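Local coordinates for protein serine protease inhibitor (Schistosoma haematobium, PDB 3STO) that probably inhibits serine-type endopeptidases as a serpin, a family of protease inhibitors, at residues F241-K246 with T270-G275; T251-V256 with M392-A397; Y233-D238 with L259-W264. One frame throughout, in Å; residues are numbered along the deposited sequence.

Contact 1 (F241-K246 with T270-G275); sequences FEIVSK and TELLNG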
loop_
_atom_site.group_PDB
_atom_site.type_symbol
_atom_site.label_atom_id
_atom_site.label_comp_id
_atom_site.label_asym_id
_atom_site.label_seq_id
_atom_site.Cartn_x
_atom_site.Cartn_y
_atom_site.Cartn_z
ATOM N N PHE A 241 19.982 1.282 12.898
ATOM C CA PHE A 241 19.349 2.386 12.141
ATOM C C PHE A 241 18.885 3.593 12.987
ATOM O O PHE A 241 18.915 3.578 14.218
ATOM C CB PHE A 241 18.201 1.834 11.287
ATOM C CG PHE A 241 17.134 1.111 12.090
ATOM C CD1 PHE A 241 16.270 1.815 12.945
ATOM C CD2 PHE A 241 16.967 -0.247 11.976
ATOM C CE1 PHE A 241 15.280 1.169 13.673
ATOM C CE2 PHE A 241 15.981 -0.908 12.703
ATOM C CZ PHE A 241 15.141 -0.200 13.568
ATOM N N GLU A 242 18.460 4.639 12.308
ATOM C CA GLU A 242 17.888 5.799 12.968
ATOM C C GLU A 242 16.641 6.172 12.193
ATOM O O GLU A 242 16.526 5.832 11.022
ATOM C CB GLU A 242 18.896 6.988 13.060
ATOM C CG GLU A 242 19.562 7.424 11.728
ATOM C CD GLU A 242 20.738 8.459 11.894
ATOM O OE1 GLU A 242 20.936 9.032 12.997
ATOM O OE2 GLU A 242 21.472 8.722 10.906
ATOM N N ILE A 243 15.726 6.892 12.838
ATOM C CA ILE A 243 14.434 7.162 12.257
ATOM C C ILE A 243 14.009 8.603 12.498
ATOM O O ILE A 243 14.233 9.128 13.584
ATOM C CB ILE A 243 13.368 6.188 12.897
ATOM C CG1 ILE A 243 13.708 4.730 12.586
ATOM C CG2 ILE A 243 11.929 6.527 12.459
ATOM C CD1 ILE A 243 12.712 3.741 13.132
ATOM N N VAL A 244 13.393 9.228 11.493
ATOM C CA VAL A 244 12.692 10.482 11.666
ATOM C C VAL A 244 11.279 10.294 11.217
ATOM O O VAL A 244 10.999 9.446 10.380
ATOM C CB VAL A 244 13.284 11.732 10.868
ATOM C CG1 VAL A 244 14.590 12.191 11.472
ATOM C CG2 VAL A 244 13.414 11.445 9.374
ATOM N N SER A 245 10.389 11.105 11.781
ATOM C CA SER A 245 8.983 11.131 11.391
ATOM C C SER A 245 8.652 12.538 10.947
ATOM O O SER A 245 8.828 13.482 11.701
ATOM C CB SER A 245 8.121 10.748 12.566
ATOM O OG SER A 245 6.865 10.370 12.095
ATOM N N LYS A 246 8.216 12.691 9.711
ATOM C CA LYS A 246 7.947 14.012 9.190
ATOM C C LYS A 246 6.461 14.078 8.873
ATOM O O LYS A 246 5.990 13.464 7.925
ATOM C CB LYS A 246 8.765 14.300 7.940
ATOM C CG LYS A 246 8.452 15.645 7.322
ATOM C CD LYS A 246 9.418 16.021 6.192
ATOM C CE LYS A 246 9.063 17.391 5.578
ATOM N NZ LYS A 246 8.946 18.444 6.610
ATOM N N THR A 270 15.222 -3.941 7.465
ATOM C CA THR A 270 14.433 -4.918 6.712
ATOM C C THR A 270 13.375 -5.579 7.582
ATOM O O THR A 270 12.316 -5.891 7.114
ATOM C CB THR A 270 15.316 -6.036 6.155
ATOM O OG1 THR A 270 16.246 -6.455 7.170
ATOM C CG2 THR A 270 16.065 -5.548 4.959
ATOM N N GLU A 271 13.692 -5.797 8.847
ATOM C CA GLU A 271 12.726 -6.276 9.804
ATOM C C GLU A 271 11.492 -5.334 10.069
ATOM O O GLU A 271 10.422 -5.792 10.433
ATOM C CB GLU A 271 13.451 -6.685 11.080
ATOM C CG GLU A 271 14.566 -7.731 10.828
ATOM C CD GLU A 271 14.115 -8.937 9.967
ATOM O OE1 GLU A 271 13.342 -9.787 10.471
ATOM O OE2 GLU A 271 14.533 -9.040 8.783
ATOM N N LEU A 272 11.635 -4.035 9.861
ATOM C CA LEU A 272 10.487 -3.145 9.910
ATOM C C LEU A 272 9.679 -3.195 8.621
ATOM O O LEU A 272 8.460 -3.068 8.670
ATOM C CB LEU A 272 10.907 -1.697 10.194
ATOM C CG LEU A 272 11.369 -1.418 11.619
ATOM C CD1 LEU A 272 12.152 -0.145 11.622
ATOM C CD2 LEU A 272 10.199 -1.326 12.546
ATOM N N LEU A 273 10.362 -3.347 7.481
ATOM C CA LEU A 273 9.681 -3.484 6.203
ATOM C C LEU A 273 8.885 -4.812 6.144
ATOM O O LEU A 273 7.734 -4.836 5.703
ATOM C CB LEU A 273 10.662 -3.357 5.028
ATOM C CG LEU A 273 9.986 -3.391 3.645
ATOM C CD1 LEU A 273 9.210 -2.107 3.380
ATOM C CD2 LEU A 273 10.986 -3.660 2.510
ATOM N N ASN A 274 9.473 -5.913 6.615
ATOM C CA ASN A 274 8.780 -7.187 6.546
ATOM C C ASN A 274 7.809 -7.416 7.722
ATOM O O ASN A 274 7.076 -8.395 7.738
ATOM C CB ASN A 274 9.761 -8.363 6.372
ATOM C CG ASN A 274 10.622 -8.611 7.594
ATOM O OD1 ASN A 274 10.253 -8.288 8.718
ATOM N ND2 ASN A 274 11.790 -9.189 7.373
ATOM N N GLY A 275 7.808 -6.500 8.693
ATOM C CA GLY A 275 6.895 -6.575 9.819
ATOM C C GLY A 275 7.324 -7.441 11.008
ATOM O O GLY A 275 6.604 -7.527 11.991
#
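Leu272, on the short helix 269-273, reaches across to the ring of Phe241 and the tip of Ile243 on strand 241-247, and this one leucine carries the whole contact. From CA its CB already points toward the strand, yet stays too far from either partner to touch. CG lies anti to the carbonyl carbon, beside the backbone N (chi1 -72°), which carries the isobutyl branch on toward the strand. There the two methyls part company. CD2 turns aside, while CD1 comes up against the far end of the phenyl ring, 3.6 Å from Phe241 CZ. The neighbouring ring carbons are only slightly more distant, with Leu272 CD1 4.0 Å from Phe241 CE1 and 4.1 Å from Phe241 CE2, so the methyl is nearly centred on the para carbon. It meets the ring obliquely. The same CD1 lies 4.2 Å from Ile243 CD1, the end of an extended isoleucine branch two residues along the strand. Phe241 holds CG between its backbone N and carbonyl carbon (chi1 58°), which, with CB pointing toward the helix, sends the CZ end of the ring to Leu272 CD1. All three touching residues are buried, and no hydrogen bond crosses the contact. Polar groups gather instead at the helix end, where Asn274 ND2 donates to Glu271 OE2 over 3.1 Å, coming from above the carboxylate plane; Gly275 follows with positive phi. Leu272 also leans on Leu279 and Tyr282, and Ile243 on Tyr282, both from helix 279-283. A pair of short helices laid over the strands of sheet B in this way is characteristic of the serpin fold.

Contact 2 (T251-V256 with M392-A397); sequences TRFTFV and MPIMAA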
loop_
_atom_site.group_PDB
_atom_site.type_symbol
_atom_site.label_atom_id
_atom_site.label_comp_id
_atom_site.label_asym_id
_atom_site.label_seq_id
_atom_site.Cartn_x
_atom_site.Cartn_y
_atom_site.Cartn_z
ATOM N N THR A 251 -2.194 15.685 10.224
ATOM C CA THR A 251 -1.116 15.108 11.009
ATOM C C THR A 251 -1.387 13.726 11.585
ATOM O O THR A 251 -0.578 13.191 12.357
ATOM C CB THR A 251 -0.627 16.063 12.096
ATOM O OG1 THR A 251 -1.633 16.196 13.108
ATOM C CG2 THR A 251 -0.269 17.427 11.474
ATOM N N ARG A 252 -2.519 13.140 11.212
ATOM C CA ARG A 252 -2.749 11.730 11.491
ATOM C C ARG A 252 -1.720 10.857 10.698
ATOM O O ARG A 252 -1.325 9.770 11.109
ATOM C CB ARG A 252 -4.195 11.372 11.106
ATOM C CG ARG A 252 -4.361 9.913 10.737
ATOM C CD ARG A 252 -5.807 9.524 10.609
ATOM N NE ARG A 252 -5.940 8.076 10.462
ATOM C CZ ARG A 252 -7.096 7.459 10.237
ATOM N NH1 ARG A 252 -8.212 8.167 10.125
ATOM N NH2 ARG A 252 -7.134 6.141 10.122
ATOM N N PHE A 253 -1.306 11.355 9.547
ATOM C CA PHE A 253 -0.353 10.670 8.708
ATOM C C PHE A 253 1.030 11.324 8.805
ATOM O O PHE A 253 1.153 12.553 8.858
ATOM C CB PHE A 253 -0.864 10.668 7.263
ATOM C CG PHE A 253 -2.217 10.037 7.128
ATOM C CD1 PHE A 253 -2.368 8.653 7.302
ATOM C CD2 PHE A 253 -3.348 10.814 6.850
ATOM C CE1 PHE A 253 -3.632 8.058 7.203
ATOM C CE2 PHE A 253 -4.578 10.232 6.744
ATOM C CZ PHE A 253 -4.728 8.848 6.940
ATOM N N THR A 254 2.064 10.482 8.838
ATOM C CA THR A 254 3.444 10.952 8.877
ATOM C C THR A 254 4.334 10.110 7.968
ATOM O O THR A 254 4.037 8.946 7.699
ATOM C CB THR A 254 3.979 10.978 10.318
ATOM O OG1 THR A 254 5.268 11.559 10.317
ATOM C CG2 THR A 254 4.065 9.587 10.923
ATOM N N PHE A 255 5.387 10.723 7.439
ATOM C CA PHE A 255 6.330 10.018 6.594
ATOM C C PHE A 255 7.499 9.586 7.440
ATOM O O PHE A 255 8.199 10.429 7.968
ATOM C CB PHE A 255 6.812 10.930 5.488
ATOM C CG PHE A 255 7.665 10.255 4.471
ATOM C CD1 PHE A 255 7.133 9.256 3.640
ATOM C CD2 PHE A 255 8.967 10.683 4.262
ATOM C CE1 PHE A 255 7.924 8.641 2.630
ATOM C CE2 PHE A 255 9.775 10.080 3.271
ATOM C CZ PHE A 255 9.234 9.050 2.455
ATOM N N VAL A 256 7.670 8.277 7.606
ATOM C CA VAL A 256 8.701 7.713 8.454
ATOM C C VAL A 256 9.855 7.220 7.582
ATOM O O VAL A 256 9.630 6.428 6.676
ATOM C CB VAL A 256 8.126 6.588 9.322
ATOM C CG1 VAL A 256 9.246 5.869 10.127
ATOM C CG2 VAL A 256 7.029 7.161 10.255
HETATM N N MSE A 392 -0.219 1.860 12.259
HETATM C CA MSE A 392 0.386 0.934 11.335
HETATM C C MSE A 392 0.733 1.662 10.053
HETATM O O MSE A 392 0.234 2.741 9.782
HETATM C CB MSE A 392 -0.571 -0.209 11.029
HETATM C CG MSE A 392 -1.698 0.212 10.106
HETATM SE SE MSE A 392 -3.148 -1.142 9.922
HETATM C CE MSE A 392 -2.036 -2.708 9.465
ATOM N N PRO A 393 1.623 1.078 9.257
ATOM C CA PRO A 393 1.879 1.730 7.975
ATOM C C PRO A 393 0.797 1.386 6.967
ATOM O O PRO A 393 0.333 0.249 6.857
ATOM C CB PRO A 393 3.220 1.126 7.544
ATOM C CG PRO A 393 3.205 -0.264 8.164
ATOM C CD PRO A 393 2.508 -0.080 9.503
ATOM N N ILE A 394 0.369 2.390 6.235
ATOM C CA ILE A 394 -0.531 2.121 5.148
ATOM C C ILE A 394 0.203 2.066 3.809
ATOM O O ILE A 394 -0.360 1.669 2.804
ATOM C CB ILE A 394 -1.693 3.119 5.119
ATOM C CG1 ILE A 394 -1.179 4.530 4.933
ATOM C CG2 ILE A 394 -2.549 3.000 6.416
ATOM C CD1 ILE A 394 -2.281 5.454 4.519
HETATM N N MSE A 395 1.469 2.451 3.811
HETATM C CA MSE A 395 2.322 2.327 2.639
HETATM C C MSE A 395 3.713 1.957 3.190
HETATM O O MSE A 395 4.190 2.551 4.160
HETATM C CB MSE A 395 2.291 3.623 1.836
HETATM C CG MSE A 395 3.071 3.664 0.527
HETATM SE SE MSE A 395 5.038 3.758 0.597
HETATM C CE MSE A 395 5.550 5.324 1.676
ATOM N N ALA A 396 4.315 0.923 2.608
ATOM C CA ALA A 396 5.653 0.451 2.952
ATOM C C ALA A 396 6.503 0.440 1.674
ATOM O O ALA A 396 6.045 0.057 0.604
ATOM C CB ALA A 396 5.603 -0.972 3.603
ATOM N N ALA A 397 7.731 0.900 1.791
ATOM C CA ALA A 397 8.584 1.103 0.643
ATOM C C ALA A 397 10.045 0.896 1.003
ATOM O O ALA A 397 10.499 1.249 2.087
ATOM C CB ALA A 397 8.388 2.507 0.044
#
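Phe253 and Phe255 project from the third strand of serpin sheet B to meet Ile394 and Met395 at a classic beta bulge in the last strand, where both of those residues face Ile385. The segments are not direct neighbours: strand 381-387 runs between them, pairing with both, and only side chains bridge the gap. All four touching residues are buried. Ile394 CD1 approaches the ring of Phe253 obliquely and lies 4.0 Å from Phe253 CE1, the two side chains crossing at about a right angle. Ile394 places CG1 between its backbone N and carbonyl carbon (chi1 61°), which turns its CD1 toward that ring. Phe255 and Met395 pack against Leu348 and Leu346 of strand 339-348.

The outer end is looser and more polar. Thr251 is exposed, and Arg252 spends its guanidinium group on salt bridges to Glu103 and Asp387 and on a hydrogen bond to Ser99. Arg252 CG stands 3.8 Å above the plane of the Phe253 ring, over its centre, while Phe194 makes an edge-to-face contact with the same ring. Met395, built as selenomethionine, bends at chi2 (-73°) and again at chi3, and its terminal CE comes to the edge of the Phe255 ring, near its plane, 4.2 Å from Phe255 CE1.

Contact 3 (Y233-D238 with L259-W264); sequences YGKFED and LPLEKW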
loop_
_atom_site.group_PDB
_atom_site.type_symbol
_atom_site.label_atom_id
_atom_site.label_comp_id
_atom_site.label_asym_id
_atom_site.label_seq_id
_atom_site.Cartn_x
_atom_site.Cartn_y
_atom_site.Cartn_z
ATOM N N TYR A 233 12.579 11.921 16.244
ATOM C CA TYR A 233 13.798 11.288 15.801
ATOM C C TYR A 233 14.243 10.282 16.838
ATOM O O TYR A 233 13.973 10.437 18.026
ATOM C CB TYR A 233 14.903 12.351 15.596
ATOM C CG TYR A 233 16.282 11.752 15.536
ATOM C CD1 TYR A 233 17.040 11.587 16.704
ATOM C CD2 TYR A 233 16.811 11.290 14.325
ATOM C CE1 TYR A 233 18.315 11.010 16.671
ATOM C CE2 TYR A 233 18.088 10.701 14.277
ATOM C CZ TYR A 233 18.832 10.556 15.444
ATOM O OH TYR A 233 20.088 9.974 15.386
ATOM N N GLY A 234 14.932 9.245 16.394
ATOM C CA GLY A 234 15.476 8.281 17.324
ATOM C C GLY A 234 16.595 7.515 16.656
ATOM O O GLY A 234 16.523 7.246 15.446
ATOM N N LYS A 235 17.605 7.140 17.448
ATOM C CA LYS A 235 18.712 6.306 16.990
ATOM C C LYS A 235 18.681 4.939 17.644
ATOM O O LYS A 235 18.621 4.835 18.861
ATOM C CB LYS A 235 20.032 6.977 17.311
ATOM C CG LYS A 235 21.248 6.197 16.881
ATOM C CD LYS A 235 22.377 7.175 16.442
ATOM C CE LYS A 235 23.589 7.112 17.369
ATOM N NZ LYS A 235 24.514 8.293 17.224
ATOM N N PHE A 236 18.728 3.885 16.834
ATOM C CA PHE A 236 18.598 2.542 17.358
ATOM C C PHE A 236 19.854 1.761 17.016
ATOM O O PHE A 236 19.910 1.018 16.043
ATOM C CB PHE A 236 17.312 1.901 16.832
ATOM C CG PHE A 236 16.069 2.703 17.172
ATOM C CD1 PHE A 236 15.661 3.762 16.366
ATOM C CD2 PHE A 236 15.338 2.422 18.321
ATOM C CE1 PHE A 236 14.556 4.508 16.683
ATOM C CE2 PHE A 236 14.203 3.151 18.636
ATOM C CZ PHE A 236 13.815 4.205 17.811
ATOM N N GLU A 237 20.862 1.955 17.856
ATOM C CA GLU A 237 22.216 1.480 17.613
ATOM C C GLU A 237 22.281 -0.025 17.447
ATOM O O GLU A 237 22.991 -0.538 16.583
ATOM C CB GLU A 237 23.111 1.894 18.769
ATOM C CG GLU A 237 23.685 3.287 18.654
ATOM C CD GLU A 237 24.982 3.297 17.853
ATOM O OE1 GLU A 237 25.355 2.227 17.312
ATOM O OE2 GLU A 237 25.634 4.365 17.770
ATOM N N ASP A 238 21.537 -0.721 18.292
ATOM C CA ASP A 238 21.502 -2.174 18.283
ATOM C C ASP A 238 20.846 -2.755 17.028
ATOM O O ASP A 238 21.279 -3.774 16.532
ATOM C CB ASP A 238 20.798 -2.677 19.541
ATOM C CG ASP A 238 21.704 -2.658 20.766
ATOM O OD1 ASP A 238 21.396 -3.395 21.728
ATOM O OD2 ASP A 238 22.727 -1.917 20.770
ATOM N N LEU A 259 16.764 4.956 8.299
ATOM C CA LEU A 259 18.069 5.134 7.668
ATOM C C LEU A 259 19.109 4.292 8.395
ATOM O O LEU A 259 19.393 4.510 9.575
ATOM C CB LEU A 259 18.477 6.624 7.640
ATOM C CG LEU A 259 19.716 6.961 6.799
ATOM C CD1 LEU A 259 19.480 6.702 5.285
ATOM C CD2 LEU A 259 20.168 8.398 7.021
ATOM N N PRO A 260 19.672 3.308 7.688
ATOM C CA PRO A 260 20.763 2.505 8.262
ATOM C C PRO A 260 21.928 3.393 8.695
ATOM O O PRO A 260 22.245 4.395 8.036
ATOM C CB PRO A 260 21.186 1.626 7.096
ATOM C CG PRO A 260 19.966 1.554 6.221
ATOM C CD PRO A 260 19.378 2.929 6.293
ATOM N N LEU A 261 22.557 3.024 9.802
ATOM C CA LEU A 261 23.686 3.799 10.319
ATOM C C LEU A 261 24.925 3.828 9.408
ATOM O O LEU A 261 25.729 4.740 9.476
ATOM C CB LEU A 261 24.015 3.381 11.750
ATOM C CG LEU A 261 22.853 3.832 12.646
ATOM C CD1 LEU A 261 22.980 3.346 14.079
ATOM C CD2 LEU A 261 22.754 5.336 12.606
ATOM N N GLU A 262 25.077 2.864 8.522
ATOM C CA GLU A 262 26.165 2.993 7.571
ATOM C C GLU A 262 25.611 2.805 6.173
ATOM O O GLU A 262 24.423 2.575 6.004
ATOM C CB GLU A 262 27.283 1.997 7.863
ATOM C CG GLU A 262 27.174 0.739 7.035
ATOM C CD GLU A 262 26.240 -0.264 7.639
ATOM O OE1 GLU A 262 26.725 -1.045 8.492
ATOM O OE2 GLU A 262 25.038 -0.269 7.273
ATOM N N LYS A 263 26.461 2.919 5.163
ATOM C CA LYS A 263 25.931 2.987 3.821
ATOM C C LYS A 263 25.870 1.627 3.132
ATOM O O LYS A 263 25.309 1.512 2.061
ATOM C CB LYS A 263 26.763 3.950 2.981
ATOM C CG LYS A 263 28.177 3.432 2.644
ATOM C CD LYS A 263 29.010 4.554 2.039
ATOM C CE LYS A 263 30.317 4.040 1.507
ATOM N NZ LYS A 263 31.059 5.134 0.790
ATOM N N TRP A 264 26.480 0.604 3.712
ATOM C CA TRP A 264 26.655 -0.629 2.938
ATOM C C TRP A 264 25.526 -1.647 3.099
ATOM O O TRP A 264 25.336 -2.465 2.217
ATOM C CB TRP A 264 28.001 -1.306 3.230
ATOM C CG TRP A 264 29.222 -0.447 2.961
ATOM C CD1 TRP A 264 29.763 -0.129 1.749
ATOM C CD2 TRP A 264 30.058 0.163 3.946
ATOM N NE1 TRP A 264 30.880 0.648 1.920
ATOM C CE2 TRP A 264 31.075 0.849 3.261
ATOM C CE3 TRP A 264 30.026 0.212 5.345
ATOM C CZ2 TRP A 264 32.041 1.590 3.923
ATOM C CZ3 TRP A 264 30.977 0.919 5.992
ATOM C CH2 TRP A 264 31.985 1.600 5.288
#
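Leu261 faces Glu237 where strands 218-236 and 253-260 run out into turns, their backbones 7.8 Å apart from Glu237 CA to Leu261 CA, with no hydrogen bond between the two segments. The strands run parallel to each other because each is antiparallel to strand 241-247, which lies between them. Leu261 is the hub. Its CB points toward the other segment, and the two methyls divide the partners between them. Leu261 CD1 approaches the backbone of the turn, 4.1 Å from Glu237 CA, and also lies 4.3 Å from Phe236 O. Leu261 CD2 meets the hydrocarbon part of Lys235, 4.3 Å from Lys235 CD.

Glu237 begins by pointing away from Leu261, but a bend at chi2 (-87°) folds the carboxylate back. Glu237 OE1 thereby comes 4.2 Å from Leu261 CD1, and the two side chains cross at about a right angle. This is a van der Waals approach of a polar atom to a methyl, not a polar bond. Lys235 and Glu237 are both exposed, so the leucine packs at the surface against the Lys235 chain and the Glu237 backbone; the leucine itself is partly exposed.

Phe236 projects differently and makes an edge-to-face contact with Tyr282 of helix 279-283, besides packing on Ile243. Leu261 also covers Glu242 of strand 241-247 and is tied by a backbone hydrogen bond to Gly240. The contact lies at the end of three successive antiparallel strands of serpin sheet B, with the central hairpin strand 241-247 between its two segments and helix 279-283 beside Phe236.

In the fold
Along the chain the segments come as 233-238, 241-246, 251-256, 259-264, 270-275 and, much later in the chain, 392-397, so the three contacts interleave. Contacts 1 and 3 lie about 9 Å apart between centres, contacts 1 and 2 about 11 Å, and contacts 2 and 3 about 19 Å, at the two ends of strand 253-260. Strand 241-247 joins the set: Phe241 O meets Phe236 N at 2.6 Å, and Lys246 O meets Phe255 N at 2.8 Å, both probable hydrogen bonds. Two buried contacts and one at the surface thus all involve serpin sheet B, with helix 269-273 packed on it.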